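Local coordinates for probable hydrogenase nickel incorporation protein hypB (Methanocaldococcus jannaschii, PDB 2HF9) that binds GTP and metal ions as a P-loop GTPase and is thought to serve nickel insertion during maturation of [NiFe] hydrogenases, at residues C100-A104 with C132-L138; V38-M44 with T140-V146; M163-I169 with I194-E199; K90-L94 with A110-L114. One frame throughout, in Å; residues are numbered along the deposited sequence.

Interaction 1: C100-A104 with C132-L138; sequences CHLDA and CPADFDL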
# COMPACT_ATOMS: atom_id res chain seq x y z
N CYS A 100 8.37 6.32 4.08
CA CYS A 100 7.07 5.67 3.98
C CYS A 100 5.97 6.43 4.72
O CYS A 100 4.91 5.87 5.03
CB CYS A 100 7.17 4.22 4.48
SG CYS A 100 7.83 4.06 6.15
N HIS A 101 6.22 7.71 4.99
CA HIS A 101 5.29 8.58 5.69
C HIS A 101 5.75 10.04 5.56
O HIS A 101 6.93 10.30 5.38
CB HIS A 101 5.22 8.21 7.18
CG HIS A 101 6.50 8.42 7.91
ND1 HIS A 101 7.47 7.45 8.02
CD2 HIS A 101 6.99 9.51 8.57
CE1 HIS A 101 8.49 7.92 8.72
NE2 HIS A 101 8.22 9.17 9.06
N LEU A 102 4.80 10.97 5.65
CA LEU A 102 5.14 12.36 5.90
C LEU A 102 5.37 12.52 7.40
O LEU A 102 4.93 11.68 8.18
CB LEU A 102 4.00 13.29 5.45
CG LEU A 102 3.72 13.47 3.96
CD1 LEU A 102 2.44 14.26 3.78
CD2 LEU A 102 4.86 14.17 3.26
N ASP A 103 6.06 13.58 7.80
CA ASP A 103 6.21 13.91 9.22
C ASP A 103 5.88 15.39 9.49
O ASP A 103 5.73 16.16 8.55
CB ASP A 103 7.59 13.49 9.76
CG ASP A 103 8.75 14.30 9.17
OD1 ASP A 103 8.52 15.35 8.55
OD2 ASP A 103 9.91 13.86 9.34
N ALA A 104 5.76 15.76 10.76
CA ALA A 104 5.42 17.14 11.12
C ALA A 104 6.46 18.16 10.66
O ALA A 104 6.13 19.30 10.33
CB ALA A 104 5.19 17.25 12.62
N CYS A 132 3.55 2.87 8.33
CA CYS A 132 4.36 3.96 8.90
C CYS A 132 3.61 5.22 9.35
O CYS A 132 3.93 5.76 10.42
CB CYS A 132 5.47 4.38 7.94
SG CYS A 132 6.39 3.05 7.16
N PRO A 133 2.66 5.72 8.53
CA PRO A 133 1.98 6.96 8.90
C PRO A 133 1.21 6.91 10.23
O PRO A 133 0.89 7.96 10.79
CB PRO A 133 1.01 7.20 7.74
CG PRO A 133 1.59 6.44 6.60
CD PRO A 133 2.17 5.22 7.23
N ALA A 134 0.93 5.71 10.73
CA ALA A 134 0.20 5.54 11.98
C ALA A 134 0.85 6.26 13.15
O ALA A 134 0.16 6.88 13.97
CB ALA A 134 0.03 4.06 12.30
N ASP A 135 2.18 6.19 13.23
CA ASP A 135 2.94 6.76 14.34
C ASP A 135 3.34 8.23 14.17
O ASP A 135 3.89 8.83 15.09
CB ASP A 135 4.20 5.92 14.61
CG ASP A 135 3.89 4.52 15.10
OD1 ASP A 135 2.83 4.32 15.73
OD2 ASP A 135 4.71 3.62 14.84
N PHE A 136 3.06 8.81 13.00
CA PHE A 136 3.52 10.17 12.71
C PHE A 136 2.40 11.20 12.55
O PHE A 136 1.87 11.40 11.46
CB PHE A 136 4.48 10.18 11.52
CG PHE A 136 5.84 9.62 11.84
CD1 PHE A 136 6.10 8.26 11.68
CD2 PHE A 136 6.85 10.45 12.31
CE1 PHE A 136 7.36 7.74 11.99
CE2 PHE A 136 8.11 9.94 12.61
CZ PHE A 136 8.36 8.58 12.45
N ASP A 137 2.07 11.84 13.67
CA ASP A 137 1.17 12.99 13.72
C ASP A 137 1.78 14.13 12.91
O ASP A 137 2.94 14.50 13.11
CB ASP A 137 0.98 13.40 15.19
CG ASP A 137 0.04 14.58 15.39
OD1 ASP A 137 -0.48 15.14 14.40
OD2 ASP A 137 -0.17 14.95 16.57
N LEU A 138 1.01 14.67 11.97
CA LEU A 138 1.48 15.74 11.09
C LEU A 138 1.21 17.14 11.65
O LEU A 138 1.71 18.14 11.12
CB LEU A 138 0.86 15.61 9.69
CG LEU A 138 1.07 14.31 8.90
CD1 LEU A 138 0.56 14.47 7.47
CD2 LEU A 138 2.52 13.88 8.89
O HOH W 1 2.43 10.28 8.76

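Interaction 2: V38-M44 with T140-V146; sequences VVAFDFM and THKRIVV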
# COMPACT_ATOMS: atom_id res chain seq x y z
N VAL A 38 -7.10 27.77 10.33
CA VAL A 38 -7.04 26.72 9.32
C VAL A 38 -7.37 25.39 9.97
O VAL A 38 -6.84 25.08 11.04
CB VAL A 38 -5.64 26.65 8.64
CG1 VAL A 38 -5.60 25.57 7.56
CG2 VAL A 38 -5.25 28.00 8.06
N VAL A 39 -8.26 24.63 9.35
CA VAL A 39 -8.54 23.27 9.81
C VAL A 39 -7.88 22.29 8.84
O VAL A 39 -8.14 22.33 7.64
CB VAL A 39 -10.07 23.01 9.95
CG1 VAL A 39 -10.31 21.65 10.60
CG2 VAL A 39 -10.73 24.10 10.79
N ALA A 40 -7.01 21.45 9.39
CA ALA A 40 -6.18 20.55 8.58
C ALA A 40 -6.57 19.08 8.71
O ALA A 40 -6.90 18.60 9.80
CB ALA A 40 -4.71 20.74 8.91
N PHE A 41 -6.50 18.37 7.58
CA PHE A 41 -6.89 16.97 7.49
C PHE A 41 -5.77 16.12 6.88
O PHE A 41 -5.24 16.45 5.81
CB PHE A 41 -8.18 16.82 6.67
CG PHE A 41 -9.39 17.45 7.31
CD1 PHE A 41 -9.69 18.79 7.10
CD2 PHE A 41 -10.24 16.70 8.12
CE1 PHE A 41 -10.81 19.38 7.69
CE2 PHE A 41 -11.37 17.27 8.70
CZ PHE A 41 -11.65 18.62 8.49
N ASP A 42 -5.42 15.03 7.56
CA ASP A 42 -4.42 14.08 7.10
C ASP A 42 -5.12 12.91 6.40
O ASP A 42 -5.82 12.13 7.04
CB ASP A 42 -3.58 13.61 8.31
CG ASP A 42 -2.49 12.60 7.94
OD1 ASP A 42 -2.32 12.25 6.76
OD2 ASP A 42 -1.80 12.14 8.86
N PHE A 43 -4.93 12.82 5.09
CA PHE A 43 -5.51 11.74 4.28
C PHE A 43 -4.49 10.63 4.10
O PHE A 43 -3.52 10.78 3.34
CB PHE A 43 -5.95 12.26 2.90
CG PHE A 43 -7.15 13.17 2.95
CD1 PHE A 43 -7.00 14.52 3.25
CD2 PHE A 43 -8.42 12.68 2.65
CE1 PHE A 43 -8.11 15.37 3.29
CE2 PHE A 43 -9.53 13.52 2.68
CZ PHE A 43 -9.37 14.87 3.00
N MET A 44 -4.71 9.53 4.81
CA MET A 44 -3.89 8.33 4.72
C MET A 44 -4.64 7.23 3.98
O MET A 44 -5.85 7.31 3.81
CB MET A 44 -3.53 7.83 6.13
CG MET A 44 -2.59 8.73 6.93
SD MET A 44 -2.46 8.20 8.65
CE MET A 44 -4.03 8.79 9.30
N THR A 140 -2.17 17.86 12.28
CA THR A 140 -3.51 18.07 11.71
C THR A 140 -4.56 17.98 12.80
O THR A 140 -4.30 17.48 13.90
CB THR A 140 -3.82 17.03 10.60
OG1 THR A 140 -3.68 15.70 11.12
CG2 THR A 140 -2.87 17.20 9.43
N HIS A 141 -5.76 18.47 12.50
CA HIS A 141 -6.89 18.38 13.41
C HIS A 141 -7.55 17.00 13.35
O HIS A 141 -7.93 16.44 14.39
CB HIS A 141 -7.91 19.48 13.12
CG HIS A 141 -7.37 20.85 13.38
ND1 HIS A 141 -6.71 21.59 12.42
CD2 HIS A 141 -7.36 21.61 14.50
CE1 HIS A 141 -6.33 22.74 12.93
NE2 HIS A 141 -6.71 22.78 14.19
N LYS A 142 -7.67 16.45 12.15
CA LYS A 142 -8.27 15.13 11.97
C LYS A 142 -7.47 14.24 11.02
O LYS A 142 -6.78 14.71 10.11
CB LYS A 142 -9.72 15.23 11.47
CG LYS A 142 -10.68 15.95 12.40
CD LYS A 142 -11.01 15.16 13.66
CE LYS A 142 -11.80 16.02 14.64
NZ LYS A 142 -12.02 15.31 15.93
N ARG A 143 -7.59 12.93 11.25
CA ARG A 143 -6.96 11.93 10.42
C ARG A 143 -8.02 11.10 9.72
O ARG A 143 -8.98 10.63 10.34
CB ARG A 143 -6.04 11.06 11.28
CG ARG A 143 -4.83 11.82 11.81
CD ARG A 143 -4.20 11.15 13.02
NE ARG A 143 -3.56 9.87 12.70
CZ ARG A 143 -2.31 9.73 12.26
NH1 ARG A 143 -1.54 10.79 12.04
NH2 ARG A 143 -1.84 8.52 12.00
N ILE A 144 -7.85 10.94 8.41
CA ILE A 144 -8.78 10.17 7.59
C ILE A 144 -8.02 9.01 6.96
O ILE A 144 -6.99 9.22 6.31
CB ILE A 144 -9.44 11.06 6.48
CG1 ILE A 144 -10.20 12.23 7.12
CG2 ILE A 144 -10.35 10.21 5.57
CD1 ILE A 144 -10.70 13.27 6.14
N VAL A 145 -8.50 7.79 7.18
CA VAL A 145 -7.91 6.62 6.53
C VAL A 145 -8.85 6.13 5.44
O VAL A 145 -10.01 5.79 5.70
CB VAL A 145 -7.55 5.48 7.53
CG1 VAL A 145 -7.04 4.24 6.79
CG2 VAL A 145 -6.51 5.95 8.53
N VAL A 146 -8.34 6.13 4.21
CA VAL A 146 -9.08 5.65 3.06
C VAL A 146 -8.55 4.28 2.65
O VAL A 146 -7.39 4.13 2.29
CB VAL A 146 -8.96 6.62 1.85
CG1 VAL A 146 -9.89 6.17 0.71
CG2 VAL A 146 -9.28 8.05 2.28
O HOH W 2 -1.69 13.46 11.24

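Interaction 3: M163-I169 with I194-E199; sequences MKTADLI and INPDAE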
# COMPACT_ATOMS: atom_id res chain seq x y z
N MET A 163 -5.76 2.03 11.82
CA MET A 163 -7.20 2.20 11.96
C MET A 163 -7.57 2.88 13.26
O MET A 163 -8.47 3.71 13.30
CB MET A 163 -7.94 0.86 11.84
CG MET A 163 -7.83 0.20 10.48
SD MET A 163 -8.38 1.22 9.10
CE MET A 163 -7.55 0.38 7.77
N LYS A 164 -6.84 2.55 14.32
CA LYS A 164 -7.04 3.15 15.64
C LYS A 164 -6.65 4.63 15.70
O LYS A 164 -7.05 5.34 16.63
CB LYS A 164 -6.29 2.38 16.72
CG LYS A 164 -6.81 0.97 16.96
CD LYS A 164 -6.10 0.33 18.14
CE LYS A 164 -6.34 -1.17 18.17
NZ LYS A 164 -5.35 -1.90 17.33
N THR A 165 -5.88 5.09 14.72
CA THR A 165 -5.45 6.49 14.67
C THR A 165 -6.40 7.36 13.85
O THR A 165 -6.27 8.58 13.82
CB THR A 165 -3.99 6.64 14.15
OG1 THR A 165 -3.95 6.43 12.73
CG2 THR A 165 -3.05 5.65 14.84
N ALA A 166 -7.38 6.72 13.21
CA ALA A 166 -8.31 7.42 12.33
C ALA A 166 -9.48 8.05 13.08
O ALA A 166 -10.02 7.46 14.03
CB ALA A 166 -8.83 6.47 11.26
N ASP A 167 -9.86 9.25 12.65
CA ASP A 167 -11.09 9.90 13.10
C ASP A 167 -12.22 9.58 12.14
O ASP A 167 -13.40 9.54 12.52
CB ASP A 167 -10.87 11.41 13.18
CG ASP A 167 -9.80 11.79 14.18
OD1 ASP A 167 -10.02 11.60 15.39
OD2 ASP A 167 -8.73 12.29 13.76
N LEU A 168 -11.85 9.35 10.88
CA LEU A 168 -12.77 8.90 9.85
C LEU A 168 -12.15 7.74 9.09
O LEU A 168 -11.01 7.83 8.64
CB LEU A 168 -13.12 10.04 8.88
CG LEU A 168 -13.91 9.66 7.61
CD1 LEU A 168 -15.33 9.21 7.94
CD2 LEU A 168 -13.92 10.80 6.59
N ILE A 169 -12.92 6.66 8.95
CA ILE A 169 -12.51 5.54 8.12
C ILE A 169 -13.45 5.47 6.91
O ILE A 169 -14.67 5.33 7.05
CB ILE A 169 -12.50 4.22 8.92
CG1 ILE A 169 -11.44 4.29 10.03
CG2 ILE A 169 -12.21 3.03 7.99
CD1 ILE A 169 -11.59 3.27 11.15
N ILE A 194 -12.87 -2.08 15.69
CA ILE A 194 -11.46 -1.77 15.94
C ILE A 194 -11.28 -0.33 16.44
O ILE A 194 -10.44 -0.07 17.30
CB ILE A 194 -10.59 -2.09 14.70
CG1 ILE A 194 -10.55 -3.61 14.48
CG2 ILE A 194 -9.17 -1.55 14.86
CD1 ILE A 194 -10.10 -4.06 13.10
N ASN A 195 -12.08 0.58 15.90
CA ASN A 195 -12.08 1.98 16.34
C ASN A 195 -13.51 2.49 16.59
O ASN A 195 -14.10 3.14 15.72
CB ASN A 195 -11.34 2.88 15.34
CG ASN A 195 -11.05 4.26 15.90
OD1 ASN A 195 -11.62 4.67 16.92
ND2 ASN A 195 -10.16 5.00 15.24
N PRO A 196 -14.07 2.20 17.78
CA PRO A 196 -15.42 2.60 18.16
C PRO A 196 -15.67 4.11 18.14
O PRO A 196 -16.82 4.53 18.05
CB PRO A 196 -15.56 2.06 19.59
CG PRO A 196 -14.59 0.96 19.68
CD PRO A 196 -13.42 1.41 18.85
N ASP A 197 -14.60 4.90 18.22
CA ASP A 197 -14.71 6.36 18.27
C ASP A 197 -14.73 7.02 16.89
O ASP A 197 -15.14 8.17 16.76
CB ASP A 197 -13.59 6.96 19.13
CG ASP A 197 -13.69 6.57 20.60
OD1 ASP A 197 -14.80 6.23 21.07
OD2 ASP A 197 -12.65 6.60 21.29
N ALA A 198 -14.30 6.28 15.87
CA ALA A 198 -14.21 6.81 14.50
C ALA A 198 -15.56 6.88 13.79
O ALA A 198 -16.46 6.10 14.09
CB ALA A 198 -13.23 5.98 13.68
N GLU A 199 -15.68 7.81 12.85
CA GLU A 199 -16.78 7.78 11.89
C GLU A 199 -16.40 6.79 10.80
O GLU A 199 -15.25 6.74 10.39
CB GLU A 199 -17.05 9.16 11.30
CG GLU A 199 -17.66 10.17 12.27
CD GLU A 199 -18.95 9.68 12.91
OE1 GLU A 199 -19.89 9.33 12.16
OE2 GLU A 199 -19.02 9.63 14.15
O HOH W 3 -14.20 10.69 14.87

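Interaction 4: K90-L94 with A110-L114; sequences KVVPL and ALEDL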
# COMPACT_ATOMS: atom_id res chain seq x y z
N LYS A 90 -4.52 25.76 -3.95
CA LYS A 90 -3.09 26.00 -3.86
C LYS A 90 -2.43 24.74 -3.32
O LYS A 90 -2.88 24.18 -2.32
CB LYS A 90 -2.79 27.20 -2.96
CG LYS A 90 -1.32 27.60 -2.94
CD LYS A 90 -1.15 29.09 -3.17
CE LYS A 90 0.33 29.48 -3.13
NZ LYS A 90 1.16 28.66 -4.05
N VAL A 91 -1.39 24.28 -4.01
CA VAL A 91 -0.76 23.00 -3.67
C VAL A 91 0.73 23.15 -3.40
O VAL A 91 1.46 23.78 -4.17
CB VAL A 91 -0.97 21.95 -4.80
CG1 VAL A 91 -0.47 20.58 -4.36
CG2 VAL A 91 -2.43 21.88 -5.21
N VAL A 92 1.18 22.57 -2.29
CA VAL A 92 2.60 22.40 -2.03
C VAL A 92 2.93 20.92 -2.23
O VAL A 92 2.45 20.06 -1.49
CB VAL A 92 3.00 22.85 -0.61
CG1 VAL A 92 4.49 22.60 -0.37
CG2 VAL A 92 2.67 24.33 -0.41
N PRO A 93 3.75 20.62 -3.26
CA PRO A 93 4.15 19.24 -3.46
C PRO A 93 5.34 18.88 -2.57
O PRO A 93 6.20 19.72 -2.31
CB PRO A 93 4.55 19.20 -4.93
CG PRO A 93 5.01 20.59 -5.24
CD PRO A 93 4.31 21.52 -4.28
N LEU A 94 5.36 17.64 -2.09
CA LEU A 94 6.49 17.13 -1.32
C LEU A 94 6.96 15.80 -1.89
O LEU A 94 6.27 14.78 -1.79
CB LEU A 94 6.12 16.98 0.17
CG LEU A 94 5.92 18.25 1.01
CD1 LEU A 94 5.45 17.88 2.42
CD2 LEU A 94 7.19 19.10 1.09
N ALA A 110 6.35 22.99 4.69
CA ALA A 110 5.36 23.16 3.63
C ALA A 110 4.42 24.32 3.96
O ALA A 110 4.05 25.10 3.07
CB ALA A 110 4.57 21.87 3.42
N LEU A 111 4.07 24.45 5.24
CA LEU A 111 3.21 25.54 5.72
C LEU A 111 3.78 26.93 5.47
O LEU A 111 3.03 27.89 5.32
CB LEU A 111 2.89 25.37 7.22
CG LEU A 111 2.11 24.13 7.67
CD1 LEU A 111 1.89 24.14 9.18
CD2 LEU A 111 0.78 24.02 6.95
N GLU A 112 5.11 27.02 5.41
CA GLU A 112 5.79 28.29 5.12
C GLU A 112 5.54 28.76 3.68
O GLU A 112 5.63 29.96 3.40
CB GLU A 112 7.30 28.16 5.40
CG GLU A 112 7.63 27.91 6.88
CD GLU A 112 9.06 27.43 7.11
OE1 GLU A 112 9.80 27.19 6.13
OE2 GLU A 112 9.45 27.30 8.29
N ASP A 113 5.20 27.83 2.79
CA ASP A 113 4.90 28.16 1.39
C ASP A 113 3.42 28.50 1.14
O ASP A 113 3.01 28.73 -0.00
CB ASP A 113 5.34 27.02 0.47
CG ASP A 113 6.84 27.00 0.24
OD1 ASP A 113 7.48 28.08 0.27
OD2 ASP A 113 7.40 25.90 0.02
N LEU A 114 2.63 28.53 2.21
CA LEU A 114 1.21 28.86 2.12
C LEU A 114 0.89 30.18 2.82
O LEU A 114 1.47 30.50 3.85
CB LEU A 114 0.37 27.73 2.74
CG LEU A 114 0.41 26.34 2.10
CD1 LEU A 114 -0.27 25.30 2.98
CD2 LEU A 114 -0.21 26.35 0.70

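Interaction 1: C100-A104 with C132-L138
The rings of His-101 and Phe-136 form an offset stack, their planes 13° apart and their centroids 3.8 Å from each other. NE2 of His-101 sits over the centre of the phenyl ring, 3.4 Å from Phe-136 CE1, while Phe-136 CD1 lies over the rim of the imidazole face. In the ring planes, Cys-100 SG lies at the imidazole edge and Cys-132 O at the phenyl edge. The stack depends on a chi1 of 65° at His-101, which tucks CG between the backbone N and the carbonyl carbon. Cys-132 CB approaches His-101 ND1 obliquely at 3.7 Å; this buried nitrogen has no polar partner in the model. Farther along, Leu-138 CD2 presses on Leu-102 O at 3.3 Å and also touches Leu-102 CB. A water beside that carbonyl bridges Leu-102 O (2.9 Å) and Phe-136 O, although other acceptors compete for its protons. Asp-103 is the N-cap of helix 104-111, its OD1 accepting from Leu-106 N. At the opposite end of the contact, Cys-100 SG and Cys-132 SG are bonded at 2.0 Å with chi3 -96°, and both residues pack on Cys-100 of the second subunit. Cys-100, His-101 and Cys-132 are zinc ligands and probable nickel ligands, so tying both sulfurs into a disulfide implies an oxidised site that would probably need reduction before its thiolates could take up metal.

Interaction 2: V38-M44 with T140-V146
Ala-40 O takes hydrogen bonds from both His-141 N (2.9 Å) and Lys-142 N, opening a parallel pairing of strands 39-44 and 142-146 at the middle of the P-loop GTPase sheet. The backbone bonds then run between Asp-42 and Lys-142, Asp-42 and Ile-144, Met-44 and Ile-144, and Met-44 and Val-146, while the short strand axes lie 4.7 Å apart at 25°. His-141 adds a side-chain bond before the regular strand begins: its ND1 accepts from Ala-40 N at 3.0 Å, nearly straight but with the donor 20° out of the ring plane, and its NE2 is held by Asn-34. On one face of the sheet, Ile-144 CD1 lies over the ring of Phe-43 in a CH-pi contact, 4.1 Å from the centroid, and also reaches Phe-41 CD2. Helix 51-62 packs on Phe-43 and helix 211-224 on Phe-41. On the face of Asp-42 and Met-44 a charged pair forms. Asp-42 and Arg-143 run side by side, yet the carboxylate oxygen OD2 stands well out of the guanidinium plane, so the salt bridge to NH1, 3.5 Å long, is one of charges alone. A water ties OD2, NH1 and Thr-140 OG1 together. Second-shell groups fix both ends: Asn-126 binds Asp-42 OD1, and Pro-133 O and Thr-165 OG1 take Arg-143 NH2. Bent at chi3 (-76°), Met-44 folds its thioether over one guanidinium face, SD lying 3.4 Å from Arg-143 NH2 and CE 3.6 Å from Arg-143 CZ.

Interaction 3: M163-I169 with I194-E199
With chi1 at -167°, Asn-195 swings CG to the far side from its own backbone N and delivers ND2 to Met-163 O at 2.9 Å. The contact joins the entries to strands 168-172 and 199-202, the pair at one margin of the parallel sheet in this P-loop fold. The bond lies in the carbonyl plane, on a lone pair of Met-163 O, and close to the plane of the amide. That same oxygen closes the type I turn 163-166 by accepting from Ala-166 N. The other half of the amide works at home: OD1 accepts from Asp-197 N at 3.3 Å, making an Asx turn where helix 184-194 gives way to the type I turn 195-198. A leucine in place of Asn-195 would probably cost Met-163 O its donor from across the contact and Asp-197 N its acceptor, leaving the two turns freer to shift against each other. Apolar contacts flank the amide. Ile-194 CG2 touches Met-163 CB and the aliphatic part of Lys-164, whereas Ile-169 CD1 approaches Ala-198 CB at 4.1 Å. Beyond the turns the strands pair through Glu-199 N to Asp-167 O (2.9 Å) and a nearly straight Ile-169 N to Glu-199 O (2.7 Å). A water links Asp-167 O to Asp-197 O. The Asp-167 carboxylate turns instead to Arg-143 N of the next strand. Crossing Glu-199 at about a right angle, Leu-168 sets its CD1 3.5 Å from Glu-199 O and 3.8 Å from Glu-199 CB.

Interaction 4: K90-L94 with A110-L114
Ala-110 O accepts a hydrogen bond from Asp-113 N at 3.0 Å, and the same oxygen is brushed by Val-92 CG2 from across the contact at 3.8 Å. No hydrogen bond joins the two segments; the contact is made by the side chains of strand 90-95 against the C-terminal end of helix 104-111. This helix belongs to a beta-alpha-beta crossover in the parallel sheet of this P-loop NTPase fold: it connects outermost strand 90-95 with strand 121-125 and passes over strand 68-74, where Ala-110 meets Ile-71. Val-92 is the central wedge. A chi1 of 178° puts CG1 opposite the backbone N, against Ala-110 CB at 3.9 Å, and leaves CG2 to meet Leu-114 CD2 at 3.7 Å and Asp-113 CB at 3.9 Å. Cutting this valine back to an alanine removes both methyls and would probably open a gap between Ala-110 and Leu-114, letting the helix end settle differently on the strand. The type I turn 111-114, closed by Leu-114 N to Leu-111 O, turns Leu-114 back toward the sheet, where it also packs on Ala-69 and Leu-122. Two residues further along the strand from Val-92, Leu-94 CD1 approaches Ala-110 CB at 4.2 Å and continues to Leu-102. Lys-90 contributes its aliphatic stem at the exposed margin, sliding past Leu-114 in the opposite direction, with CG 4.0 Å from Leu-114 CD2.

Interaction 2 lies near the centre of the sheet, and interactions 3 and 4 lie toward its two margins, 27 Å apart between centres. Strand 142-148 is shared ground: Val-145 N binds Leu-168 O at 2.9 Å, joining interactions 2 and 3. Interaction 1 rests on interaction 2 where Leu-138 CG packs 3.6 Å from Asp-42 OD2. Leu-102 CD2 packs on Leu-94 CD1 between interactions 1 and 4. The side chain of Val-146 comes within about 6 Å of the bound nucleotide, against about 10 Å for that of Pro-133, an arrangement consistent with communication between the nucleotide pocket and the metal-binding loops at the subunit interface.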